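Local coordinates for 401aa long hypothetical glucose-1-phosphate thymidylyltransferase (Sulfolobus tokodaii, PDB 2GGO), which probably couples sugar 1-phosphates to UTP or dTTP and acts as a bifunctional enzyme in the synthesis of UDP-N-acetylglucosamine and UDP-N-acetylgalactosamine, at residues A[287-295]-A[303-311]. Residues are numbered along the deposited sequence; the frame is centred on the assembly and turned at random.
Sequences NKIGASVEV and GSKIPHLSY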
# COMPACT_ATOMS: atom_id res chain seq x y z
N ASN A 287 -8.11 8.93 -16.02
CA ASN A 287 -9.18 7.99 -15.83
C ASN A 287 -10.36 8.48 -16.60
O ASN A 287 -10.47 9.67 -16.80
CB ASN A 287 -9.53 7.86 -14.36
CG ASN A 287 -8.44 7.25 -13.57
OD1 ASN A 287 -8.19 6.06 -13.61
ND2 ASN A 287 -7.75 8.06 -12.82
N LYS A 288 -11.16 7.57 -17.13
CA LYS A 288 -12.43 7.96 -17.71
C LYS A 288 -13.56 7.43 -16.85
O LYS A 288 -13.58 6.22 -16.52
CB LYS A 288 -12.56 7.56 -19.19
CG LYS A 288 -13.96 8.02 -19.82
CD LYS A 288 -13.81 8.65 -21.20
CE LYS A 288 -15.03 9.41 -21.70
NZ LYS A 288 -16.15 8.58 -21.37
N ILE A 289 -14.41 8.36 -16.43
CA ILE A 289 -15.64 8.14 -15.65
C ILE A 289 -16.73 8.83 -16.46
O ILE A 289 -16.76 10.08 -16.52
CB ILE A 289 -15.54 8.74 -14.21
CG1 ILE A 289 -14.34 8.21 -13.44
CG2 ILE A 289 -16.82 8.49 -13.43
CD1 ILE A 289 -14.33 6.75 -13.09
N GLY A 290 -17.62 8.01 -17.05
CA GLY A 290 -18.68 8.40 -18.05
C GLY A 290 -20.05 8.67 -17.53
O GLY A 290 -20.24 8.81 -16.33
N ALA A 291 -21.04 8.72 -18.41
CA ALA A 291 -22.39 9.11 -18.05
C ALA A 291 -23.04 7.99 -17.30
O ALA A 291 -22.93 6.82 -17.73
CB ALA A 291 -23.19 9.47 -19.27
N SER A 292 -23.80 8.36 -16.27
CA SER A 292 -24.40 7.41 -15.35
C SER A 292 -23.46 6.47 -14.69
O SER A 292 -23.84 5.29 -14.48
CB SER A 292 -25.50 6.57 -16.03
OG SER A 292 -26.50 7.34 -16.67
N VAL A 293 -22.26 6.96 -14.35
CA VAL A 293 -21.30 6.19 -13.58
C VAL A 293 -21.16 6.83 -12.21
O VAL A 293 -20.97 8.06 -12.08
CB VAL A 293 -19.92 6.09 -14.31
CG1 VAL A 293 -18.88 5.43 -13.42
CG2 VAL A 293 -20.08 5.37 -15.61
N GLU A 294 -21.24 6.01 -11.16
CA GLU A 294 -21.12 6.57 -9.81
C GLU A 294 -19.94 5.81 -9.14
O GLU A 294 -19.78 4.58 -9.30
CB GLU A 294 -22.47 6.44 -9.05
CG GLU A 294 -22.51 6.97 -7.53
CD GLU A 294 -23.76 6.58 -6.76
OE1 GLU A 294 -24.86 6.41 -7.31
OE2 GLU A 294 -23.66 6.43 -5.53
N VAL A 295 -19.09 6.54 -8.42
CA VAL A 295 -17.96 5.99 -7.69
C VAL A 295 -17.96 6.53 -6.28
O VAL A 295 -18.32 7.68 -6.06
CB VAL A 295 -16.61 6.38 -8.39
CG1 VAL A 295 -15.40 5.86 -7.60
CG2 VAL A 295 -16.56 5.88 -9.80
N GLY A 303 -5.07 5.38 -16.03
CA GLY A 303 -5.66 5.09 -17.32
C GLY A 303 -6.83 4.10 -17.31
O GLY A 303 -7.25 3.64 -18.35
N SER A 304 -7.35 3.76 -16.14
CA SER A 304 -8.53 2.86 -16.05
C SER A 304 -9.80 3.56 -16.41
O SER A 304 -9.94 4.72 -16.18
CB SER A 304 -8.64 2.26 -14.69
OG SER A 304 -7.64 1.26 -14.59
N LYS A 305 -10.72 2.84 -17.03
CA LYS A 305 -11.85 3.48 -17.66
C LYS A 305 -13.17 2.86 -17.21
O LYS A 305 -13.38 1.64 -17.40
CB LYS A 305 -11.69 3.30 -19.14
CG LYS A 305 -10.72 4.34 -19.80
CD LYS A 305 -10.90 4.38 -21.35
CE LYS A 305 -9.83 3.57 -22.11
NZ LYS A 305 -10.12 3.28 -23.60
N ILE A 306 -14.08 3.66 -16.67
CA ILE A 306 -15.42 3.16 -16.25
C ILE A 306 -16.42 4.00 -17.01
O ILE A 306 -16.91 4.96 -16.46
CB ILE A 306 -15.77 3.39 -14.73
CG1 ILE A 306 -14.69 3.06 -13.73
CG2 ILE A 306 -16.98 2.59 -14.34
CD1 ILE A 306 -13.97 1.73 -14.00
N PRO A 307 -16.71 3.68 -18.29
CA PRO A 307 -17.39 4.75 -19.05
C PRO A 307 -18.91 4.77 -19.06
O PRO A 307 -19.43 5.85 -19.37
CB PRO A 307 -16.87 4.53 -20.44
CG PRO A 307 -16.82 2.93 -20.48
CD PRO A 307 -16.27 2.58 -19.16
N HIS A 308 -19.63 3.68 -18.70
CA HIS A 308 -21.10 3.72 -18.77
C HIS A 308 -21.85 2.93 -17.76
O HIS A 308 -21.51 1.82 -17.63
CB HIS A 308 -21.58 2.98 -20.05
CG HIS A 308 -20.79 3.25 -21.29
ND1 HIS A 308 -20.93 4.39 -22.11
CD2 HIS A 308 -19.93 2.45 -21.93
CE1 HIS A 308 -20.07 4.29 -23.10
NE2 HIS A 308 -19.56 3.05 -23.09
N LEU A 309 -22.86 3.49 -17.07
CA LEU A 309 -23.85 2.66 -16.37
C LEU A 309 -23.33 1.72 -15.34
O LEU A 309 -23.91 0.66 -15.11
CB LEU A 309 -24.75 1.98 -17.38
CG LEU A 309 -25.57 3.01 -18.23
CD1 LEU A 309 -26.04 2.43 -19.66
CD2 LEU A 309 -26.81 3.28 -17.58
N SER A 310 -22.46 2.30 -14.51
CA SER A 310 -21.65 1.59 -13.55
C SER A 310 -21.64 2.23 -12.15
O SER A 310 -21.73 3.50 -11.96
CB SER A 310 -20.26 1.39 -14.16
OG SER A 310 -20.28 0.16 -14.93
N TYR A 311 -21.61 1.37 -11.12
CA TYR A 311 -21.42 1.82 -9.78
C TYR A 311 -20.13 1.15 -9.28
O TYR A 311 -20.03 -0.07 -9.33
CB TYR A 311 -22.63 1.32 -8.89
CG TYR A 311 -22.42 1.69 -7.44
CD1 TYR A 311 -22.19 2.98 -7.08
CD2 TYR A 311 -22.26 0.73 -6.50
CE1 TYR A 311 -21.87 3.30 -5.76
CE2 TYR A 311 -22.02 1.00 -5.24
CZ TYR A 311 -21.83 2.27 -4.83
OH TYR A 311 -21.54 2.52 -3.51
O HOH W 1 -20.19 7.89 -21.09
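With chi1 of Val293 at 173°, CG1 lies opposite the backbone N, and that methyl meets Ile306 CG2 at 3.5 Å, the two side chains crossing at about a right angle. CG2 of Val293, the other methyl, lies 3.3 Å from Ile306 O and close to the backbone of Pro307 and His308. Ile289 and Ile306 instead run side by side in the same direction, Ile289 CD1 reaching CG1 of Ile306 at 3.8 Å, while Leu277 touches Ile289 and Phe323 touches Ile306 in the adjoining turns. These two isoleucines point into the coil, whereas Glu294 and Tyr311, one corner further on, point out from it. Their first torsions are both trans (178° in Glu294), which lets the carboxylate chain and the ring leave adjacent strands in the same sense and cross obliquely. Glu294 CB lies in the ring plane at the edge of Tyr311, and Glu294 OE2 approaches Tyr311 CE1 to 3.6 Å, with the carboxylate turned 71° from the ring; the same oxygen also forms a salt bridge with Arg278.

These are successive coils of the left-handed parallel beta-helix built by the hexapeptide repeats, stacked in register. Parallel strands 288-291 and 305-308 are joined by alternating backbone bonds, among them the nearly straight Ile306 N to Lys288 O, 2.6 Å, and Gly290 N to Ile306 O. Around the corner, where Gly290 to Val293 make a type II turn, a water accepts from Ala291 N and donates to Pro307 O, linking the two coils. Ser310 N then binds Ser292 O, and Ser310 O receives Glu294 N at 2.7 Å. The hydroxyl of Ser310 continues the stacking by hydrogen-bonding Thr327 O.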